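Side-chain contacts in probable transcriptional regulator (Pseudomonas aeruginosa PAO1, PDB 2GEN), which probably binds DNA as a dimeric, all-helical transcriptional regulator of the TetR family: residues Ser37-Ile41 and Gly42-His46; Leu86-Thr89 and Ser90-Trp94; Val156-Gly159 and Pro160-Asp163; Thr173-Leu177 and Ala178-Glu182. All coordinates share one frame; numbering follows the deposited sequence.

Interaction 1: residues Ser37-Ile41 and Gly42-His46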
# COMPACT_ATOMS: atom_id res chain seq x y z
N SER A 37 -13.18 -18.82 -20.80
CA SER A 37 -12.04 -18.81 -21.72
C SER A 37 -12.22 -19.60 -23.01
O SER A 37 -11.46 -19.40 -23.96
CB SER A 37 -10.77 -19.27 -21.02
OG SER A 37 -10.76 -20.68 -20.86
N GLY A 38 -13.20 -20.51 -23.03
CA GLY A 38 -13.39 -21.42 -24.17
C GLY A 38 -12.30 -22.48 -24.30
O GLY A 38 -12.26 -23.22 -25.29
N ALA A 39 -11.40 -22.56 -23.32
CA ALA A 39 -10.39 -23.62 -23.27
C ALA A 39 -10.90 -24.77 -22.41
O ALA A 39 -11.60 -24.57 -21.42
CB ALA A 39 -9.07 -23.11 -22.75
N SER A 40 -10.56 -25.99 -22.82
CA SER A 40 -10.93 -27.19 -22.10
C SER A 40 -10.17 -27.27 -20.78
O SER A 40 -9.17 -26.57 -20.59
CB SER A 40 -10.66 -28.43 -22.96
OG SER A 40 -9.27 -28.64 -23.14
N ILE A 41 -10.64 -28.13 -19.87
CA ILE A 41 -9.93 -28.31 -18.62
C ILE A 41 -8.55 -28.94 -18.85
O ILE A 41 -7.56 -28.53 -18.23
CB ILE A 41 -10.80 -28.99 -17.52
CG1 ILE A 41 -11.72 -27.92 -16.91
CG2 ILE A 41 -9.93 -29.46 -16.37
CD1 ILE A 41 -13.03 -28.40 -16.48
N GLY A 42 -8.47 -29.89 -19.79
CA GLY A 42 -7.17 -30.43 -20.21
C GLY A 42 -6.21 -29.34 -20.68
O GLY A 42 -5.04 -29.31 -20.30
N SER A 43 -6.73 -28.42 -21.50
CA SER A 43 -5.93 -27.31 -22.02
C SER A 43 -5.44 -26.35 -20.92
O SER A 43 -4.27 -25.94 -20.92
CB SER A 43 -6.73 -26.56 -23.08
OG SER A 43 -5.96 -25.53 -23.63
N LEU A 44 -6.32 -26.00 -19.98
CA LEU A 44 -5.97 -25.15 -18.85
C LEU A 44 -4.83 -25.77 -18.05
O LEU A 44 -3.94 -25.06 -17.56
CB LEU A 44 -7.19 -24.92 -17.96
CG LEU A 44 -8.35 -24.08 -18.51
CD1 LEU A 44 -9.51 -24.02 -17.52
CD2 LEU A 44 -7.87 -22.66 -18.84
N TYR A 45 -4.86 -27.09 -17.91
CA TYR A 45 -3.79 -27.79 -17.23
C TYR A 45 -2.51 -27.85 -18.08
O TYR A 45 -1.40 -27.76 -17.54
CB TYR A 45 -4.25 -29.19 -16.78
CG TYR A 45 -4.83 -29.24 -15.38
CD1 TYR A 45 -6.17 -28.92 -15.15
CD2 TYR A 45 -4.04 -29.58 -14.29
CE1 TYR A 45 -6.72 -28.95 -13.85
CE2 TYR A 45 -4.56 -29.62 -12.99
CZ TYR A 45 -5.91 -29.31 -12.79
OH TYR A 45 -6.43 -29.36 -11.50
N HIS A 46 -2.66 -27.99 -19.40
CA HIS A 46 -1.50 -28.09 -20.29
C HIS A 46 -0.71 -26.79 -20.31
O HIS A 46 0.51 -26.79 -20.12
CB HIS A 46 -1.89 -28.50 -21.71
CG HIS A 46 -0.71 -28.76 -22.60
ND1 HIS A 46 -0.36 -27.91 -23.63
CD2 HIS A 46 0.22 -29.75 -22.59
CE1 HIS A 46 0.73 -28.38 -24.23
NE2 HIS A 46 1.10 -29.49 -23.61
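S40 OG, at the N-cap of helix 41-47, accepts a hydrogen bond from S43 N at 3.0 Å, with an N-H...O angle of 154°. Set between the backbone N and the carbonyl carbon (chi1 68°), OG reaches forward to the first turn and also packs against S43 CB, 3.3 Å from S40 OG. The carbonyl of the same serine starts the helical bonding, since S40 O accepts from L44 N at 3.0 Å. One residue links the first turn through both its side chain and its backbone, satisfying two amide groups there. Upstream, S37 OG accepts from A39 N at 3.2 Å, an ST turn wrapped round G38, whose positive phi ends the preceding helix; S37 OG is also bonded to I33 O. A39 CB lies 4.1 Å from L44 CD2, and the same methyl approaches S37 OG. On another side of the helix I41 and Y45 run side by side, I41 CG2 4.0 Å from Y45 CD1, and I41 O meets the tyrosine ring at its edge, in plane. These residues fall within the predicted helix-turn-helix, where, as in other TetR proteins, 38-40 would be the turn and helix 41-47 the probable recognition helix. L44 packs on I30, I33 and R34 of helix 30-37 and on I12 of helix 9-23.

Interaction 2: residues Leu86-Thr89 and Ser90-Trp94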
# COMPACT_ATOMS: atom_id res chain seq x y z
N LEU A 86 8.99 8.07 -16.00
CA LEU A 86 8.60 6.78 -16.57
C LEU A 86 8.16 5.80 -15.51
O LEU A 86 7.21 5.06 -15.73
CB LEU A 86 9.77 6.23 -17.42
CG LEU A 86 9.45 4.87 -18.05
CD1 LEU A 86 8.49 5.06 -19.23
CD2 LEU A 86 10.79 4.27 -18.48
N LEU A 87 8.87 5.74 -14.36
CA LEU A 87 8.45 4.83 -13.29
C LEU A 87 7.02 5.14 -12.86
O LEU A 87 6.26 4.23 -12.57
CB LEU A 87 9.38 4.98 -12.10
CG LEU A 87 10.84 4.52 -12.38
CD1 LEU A 87 11.81 5.01 -11.29
CD2 LEU A 87 10.91 3.00 -12.47
N VAL A 88 6.68 6.43 -12.85
CA VAL A 88 5.36 6.85 -12.38
C VAL A 88 4.29 6.73 -13.46
O VAL A 88 3.27 6.08 -13.22
CB VAL A 88 5.39 8.28 -11.87
CG1 VAL A 88 3.93 8.81 -11.45
CG2 VAL A 88 6.32 8.35 -10.62
N THR A 89 4.54 7.33 -14.62
CA THR A 89 3.46 7.24 -15.69
C THR A 89 3.18 5.79 -16.09
O THR A 89 2.05 5.47 -16.42
CB THR A 89 3.81 8.06 -16.93
OG1 THR A 89 5.00 7.52 -17.53
CG2 THR A 89 4.07 9.50 -16.54
N SER A 90 4.19 4.90 -16.11
CA SER A 90 3.96 3.52 -16.48
C SER A 90 3.00 2.83 -15.52
O SER A 90 2.11 2.08 -15.93
CB SER A 90 5.28 2.74 -16.60
OG SER A 90 6.06 3.29 -17.63
N TYR A 91 3.15 3.13 -14.22
CA TYR A 91 2.31 2.50 -13.24
C TYR A 91 0.87 3.04 -13.33
O TYR A 91 -0.07 2.25 -13.43
CB TYR A 91 2.88 2.70 -11.83
CG TYR A 91 1.99 2.05 -10.84
CD1 TYR A 91 1.89 0.65 -10.80
CD2 TYR A 91 1.20 2.82 -9.98
CE1 TYR A 91 1.01 0.02 -9.88
CE2 TYR A 91 0.33 2.21 -9.07
CZ TYR A 91 0.25 0.83 -9.02
OH TYR A 91 -0.62 0.23 -8.14
N ILE A 92 0.73 4.36 -13.39
CA ILE A 92 -0.59 5.00 -13.40
C ILE A 92 -1.32 4.54 -14.67
O ILE A 92 -2.45 4.08 -14.60
CB ILE A 92 -0.45 6.53 -13.31
CG1 ILE A 92 0.04 6.92 -11.90
CG2 ILE A 92 -1.82 7.21 -13.68
CD1 ILE A 92 -0.90 6.55 -10.80
N ASP A 93 -0.64 4.62 -15.80
CA ASP A 93 -1.28 4.25 -17.10
C ASP A 93 -1.71 2.80 -17.09
O ASP A 93 -2.79 2.49 -17.57
CB ASP A 93 -0.34 4.51 -18.24
CG ASP A 93 -0.11 6.00 -18.45
OD1 ASP A 93 -0.84 6.83 -17.82
OD2 ASP A 93 0.78 6.37 -19.26
N TRP A 94 -0.85 1.90 -16.58
CA TRP A 94 -1.16 0.49 -16.52
C TRP A 94 -2.40 0.23 -15.62
O TRP A 94 -3.31 -0.55 -15.99
CB TRP A 94 0.07 -0.34 -16.08
CG TRP A 94 -0.22 -1.83 -16.18
CD1 TRP A 94 -0.04 -2.66 -17.30
CD2 TRP A 94 -0.78 -2.64 -15.17
NE1 TRP A 94 -0.44 -3.94 -16.99
CE2 TRP A 94 -0.89 -3.96 -15.70
CE3 TRP A 94 -1.18 -2.40 -13.85
CZ2 TRP A 94 -1.41 -5.03 -14.93
CZ3 TRP A 94 -1.68 -3.48 -13.09
CH2 TRP A 94 -1.79 -4.76 -13.65
O HOH W 1 4.69 5.33 -19.15
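S90 turns its side chain back onto the preceding turn of helix 80-97. Its CB lies 3.1 Å from L86 O, and OG, anti to the carbonyl carbon (chi1 -63°), donates to that same oxygen at 2.8 Å. The backbone S90 N gives L86 O a second bond of 3.0 Å, and the two donors come from opposite faces of the carbonyl plane, so one residue holds the oxygen from both sides. Beyond this bond, S90 OG touches L86 CD1 at 3.4 Å and accepts from a water, which also pairs with T89 OG1 at 2.7 Å. The serine hydroxyl is therefore used as donor and acceptor at once within a buried part of the helix. One turn along, D93 folds back over T89: its N bonds T89 O at 2.9 Å, and the carboxylate carbon D93 CG lies 3.0 Å from T89 O, with no bond between the oxygens; R181 holds the carboxylate. V88 and I92 meet more loosely along another face, CG1 to CG1 at 4.3 Å, beside the nearly straight bond from I92 N to V88 O. The helix is packed on several sides: L86 and S90 on helix 51-76, V88 and T89 on helix 181-192, I92 on helix 150-169, with L87 and Y91 touching both 51-76 and 150-169.

Interaction 3: residues Val156-Gly159 and Pro160-Asp163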
# COMPACT_ATOMS: atom_id res chain seq x y z
N VAL A 156 9.91 6.93 -2.41
CA VAL A 156 9.50 8.31 -2.76
C VAL A 156 8.99 8.40 -4.17
O VAL A 156 7.93 9.00 -4.39
CB VAL A 156 10.36 9.57 -2.25
CG1 VAL A 156 11.30 9.32 -1.05
CG2 VAL A 156 10.71 10.60 -3.25
N VAL A 157 9.66 7.74 -5.11
CA VAL A 157 9.21 7.87 -6.52
C VAL A 157 7.83 7.26 -6.76
O VAL A 157 6.95 7.92 -7.41
CB VAL A 157 10.27 7.29 -7.50
CG1 VAL A 157 9.69 7.23 -8.97
CG2 VAL A 157 11.49 8.16 -7.46
N ILE A 158 7.62 6.05 -6.26
CA ILE A 158 6.36 5.29 -6.55
C ILE A 158 5.31 5.29 -5.45
O ILE A 158 4.14 4.89 -5.69
CB ILE A 158 6.66 3.83 -7.06
CG1 ILE A 158 5.53 3.26 -7.93
CG2 ILE A 158 6.97 2.90 -5.92
CD1 ILE A 158 5.38 4.06 -9.24
N GLY A 159 5.69 5.67 -4.21
CA GLY A 159 4.76 5.58 -3.08
C GLY A 159 3.47 6.39 -3.31
O GLY A 159 2.40 5.85 -3.09
N PRO A 160 3.59 7.67 -3.71
CA PRO A 160 2.32 8.41 -3.95
C PRO A 160 1.39 7.75 -4.97
O PRO A 160 0.17 7.59 -4.71
CB PRO A 160 2.80 9.79 -4.41
CG PRO A 160 4.10 9.99 -3.67
CD PRO A 160 4.74 8.59 -3.84
N ALA A 161 1.93 7.34 -6.13
CA ALA A 161 1.15 6.64 -7.12
C ALA A 161 0.56 5.34 -6.58
O ALA A 161 -0.61 5.10 -6.78
CB ALA A 161 2.02 6.36 -8.40
N HIS A 162 1.34 4.49 -5.89
CA HIS A 162 0.81 3.30 -5.27
C HIS A 162 -0.35 3.65 -4.31
O HIS A 162 -1.40 2.98 -4.30
CB HIS A 162 1.91 2.57 -4.48
CG HIS A 162 2.82 1.72 -5.32
ND1 HIS A 162 3.89 1.03 -4.77
CD2 HIS A 162 2.83 1.45 -6.65
CE1 HIS A 162 4.50 0.34 -5.73
NE2 HIS A 162 3.88 0.58 -6.88
N ASP A 163 -0.12 4.67 -3.50
CA ASP A 163 -1.09 5.03 -2.48
C ASP A 163 -2.38 5.56 -3.11
O ASP A 163 -3.48 5.11 -2.75
CB ASP A 163 -0.49 6.04 -1.51
CG ASP A 163 -1.32 6.20 -0.25
OD1 ASP A 163 -1.28 5.28 0.62
OD2 ASP A 163 -2.01 7.23 -0.15
O HOH W 2 4.22 8.49 -7.34
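With CG1 anti to the backbone N (chi1 -154°), I158 sends that branch forward along the helix, while H162 has its CG anti to the carbonyl carbon (chi1 -81°) and leans back to meet it. I158 CG1 ends up over one face of the imidazole, 3.6 Å from the ring centroid and offset toward the rim at NE2, a CH-pi contact; I158 CG2 lies 3.6 Å from H162 CE1. All this sits at a proline kink of helix 150-169: P160 has no N-H, and its CD comes within 3.3 Å of V156 O, where a helical bond would otherwise lie. A161 N also lacks its bond to the turn before, and a water bridges the opening, accepting from A161 N and donating to V157 O, each at 2.8 Å. Helical bonding resumes with the nearly straight bond from H162 N to I158 O at 2.8 Å and continues with D163 N to G159 O. The same helix forms part of the dimer interface, where P160 packs on P160 of the second subunit. H162 ND1 bonds D163 OD1 of that subunit and D163 OD1 reciprocally bonds its H162 ND1, while D163 OD2 pairs with S155 OG of the second subunit. Y91 meets the H162 ring edge-to-face.

Interaction 4: residues Thr173-Leu177 and Ala178-Glu182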
# COMPACT_ATOMS: atom_id res chain seq x y z
N THR A 173 -11.52 8.00 -3.25
CA THR A 173 -11.00 9.30 -3.68
C THR A 173 -12.07 10.20 -4.33
O THR A 173 -13.06 9.71 -4.87
CB THR A 173 -9.84 9.16 -4.74
OG1 THR A 173 -10.35 8.71 -6.00
CG2 THR A 173 -8.75 8.23 -4.27
N ARG A 174 -11.84 11.51 -4.29
CA ARG A 174 -12.65 12.46 -5.07
C ARG A 174 -11.88 12.95 -6.31
O ARG A 174 -12.10 14.09 -6.73
CB ARG A 174 -13.07 13.70 -4.25
CG ARG A 174 -13.16 13.58 -2.75
CD ARG A 174 -12.82 14.93 -2.13
NE ARG A 174 -11.85 14.82 -1.04
CZ ARG A 174 -11.35 15.85 -0.35
NH1 ARG A 174 -11.72 17.11 -0.58
NH2 ARG A 174 -10.46 15.62 0.61
N VAL A 175 -10.99 12.12 -6.87
CA VAL A 175 -10.29 12.46 -8.12
C VAL A 175 -10.23 11.28 -9.10
O VAL A 175 -10.30 10.14 -8.68
CB VAL A 175 -8.83 12.99 -7.91
CG1 VAL A 175 -8.79 14.50 -8.01
CG2 VAL A 175 -8.22 12.49 -6.64
N ALA A 176 -10.12 11.57 -10.40
CA ALA A 176 -9.89 10.53 -11.39
C ALA A 176 -8.37 10.26 -11.36
O ALA A 176 -7.58 11.21 -11.45
CB ALA A 176 -10.32 10.99 -12.77
N LEU A 177 -7.98 9.00 -11.17
CA LEU A 177 -6.53 8.64 -11.21
C LEU A 177 -5.78 9.21 -12.42
O LEU A 177 -4.70 9.78 -12.22
CB LEU A 177 -6.29 7.13 -11.07
CG LEU A 177 -4.83 6.69 -10.87
CD1 LEU A 177 -4.21 7.29 -9.61
CD2 LEU A 177 -4.69 5.17 -10.86
N ALA A 178 -6.34 9.09 -13.64
CA ALA A 178 -5.71 9.66 -14.84
C ALA A 178 -5.51 11.17 -14.72
O ALA A 178 -4.55 11.69 -15.26
CB ALA A 178 -6.51 9.33 -16.13
N ASP A 179 -6.40 11.87 -13.99
CA ASP A 179 -6.27 13.32 -13.85
C ASP A 179 -5.12 13.71 -12.91
O ASP A 179 -4.82 14.88 -12.78
CB ASP A 179 -7.57 13.98 -13.32
CG ASP A 179 -8.65 14.16 -14.40
OD1 ASP A 179 -8.33 14.09 -15.61
OD2 ASP A 179 -9.83 14.40 -14.00
N CYS A 180 -4.51 12.75 -12.22
CA CYS A 180 -3.38 13.08 -11.34
C CYS A 180 -2.06 12.57 -11.93
O CYS A 180 -1.03 12.68 -11.29
CB CYS A 180 -3.56 12.44 -9.98
SG CYS A 180 -5.08 13.01 -9.15
N ARG A 181 -2.10 12.05 -13.14
CA ARG A 181 -0.88 11.48 -13.75
C ARG A 181 0.27 12.49 -13.84
O ARG A 181 1.39 12.20 -13.37
CB ARG A 181 -1.20 10.89 -15.14
CG ARG A 181 0.04 10.44 -15.93
CD ARG A 181 -0.45 10.26 -17.34
NE ARG A 181 0.36 9.39 -18.17
CZ ARG A 181 1.28 9.82 -19.03
NH1 ARG A 181 1.62 11.14 -19.13
NH2 ARG A 181 1.88 8.94 -19.79
N GLU A 182 0.02 13.66 -14.43
CA GLU A 182 1.10 14.68 -14.61
C GLU A 182 1.59 15.18 -13.25
O GLU A 182 2.81 15.26 -13.01
CB GLU A 182 0.68 15.86 -15.53
CG GLU A 182 1.81 16.93 -15.71
CD GLU A 182 3.05 16.34 -16.41
OE1 GLU A 182 2.89 15.30 -17.11
OE2 GLU A 182 4.14 16.92 -16.26
O HOH W 3 -10.33 14.07 -11.19
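A short 3-10 segment, 178-180, leads the loop after helix 150-169 into helix 181-192, with C180 at the N-cap position. Its turn is closed by C180 N donating to L177 O at 3.0 Å, an i to i+3 bond whose donor stands well above the carbonyl plane, away from the lone pairs. The preceding bond, D179 N to A176 O, is weak. Two side-chain contacts accompany the turn. In the first, C180 SG, anti to its carbonyl carbon (chi1 -61°), reaches back to V175, with SG 3.9 Å from V175 CB and within similar range of both methyls, so the sulfur rests against the branch point of the valine. In the second, D179 OD2 lies 3.7 Å from A176 CB, and a water that accepts a hydrogen bond from A176 N donates to D179 OD2, tying the carboxylate to the loop backbone. L177 turns inward to W168 of helix 150-169 and to I92 and V95 of helix 80-97, while C180 also packs on C152 of the second subunit. R174 forms a salt bridge with D150 of that subunit, placing the outer part of the loop at the dimer interface. Earlier in the loop, T173 OG1 donates to V175 O at 3.0 Å, in the carbonyl plane and on a lone pair.

The four contacts follow one another along the chain. Interaction 1 stands apart in the predicted DNA-binding region, its centre about 33 to 39 Å from those of the other three, all of which lie in the helical body of the protein. Interactions 2 and 3, with centres about 10 Å apart, join helices 80-97 and 150-169: V88 CG2 meets V157 O at 3.3 Å. Interactions 2 and 4, centres about 13 Å apart, are tied by the salt bridge from D93 OD2 to R181 NH2, 2.8 Å. Interactions 3 and 4 do not touch each other, but both reach the second subunit, whereas interaction 2 does not; this interface, remote from the DNA-binding end, is consistent with a two-domain TetR-type regulator.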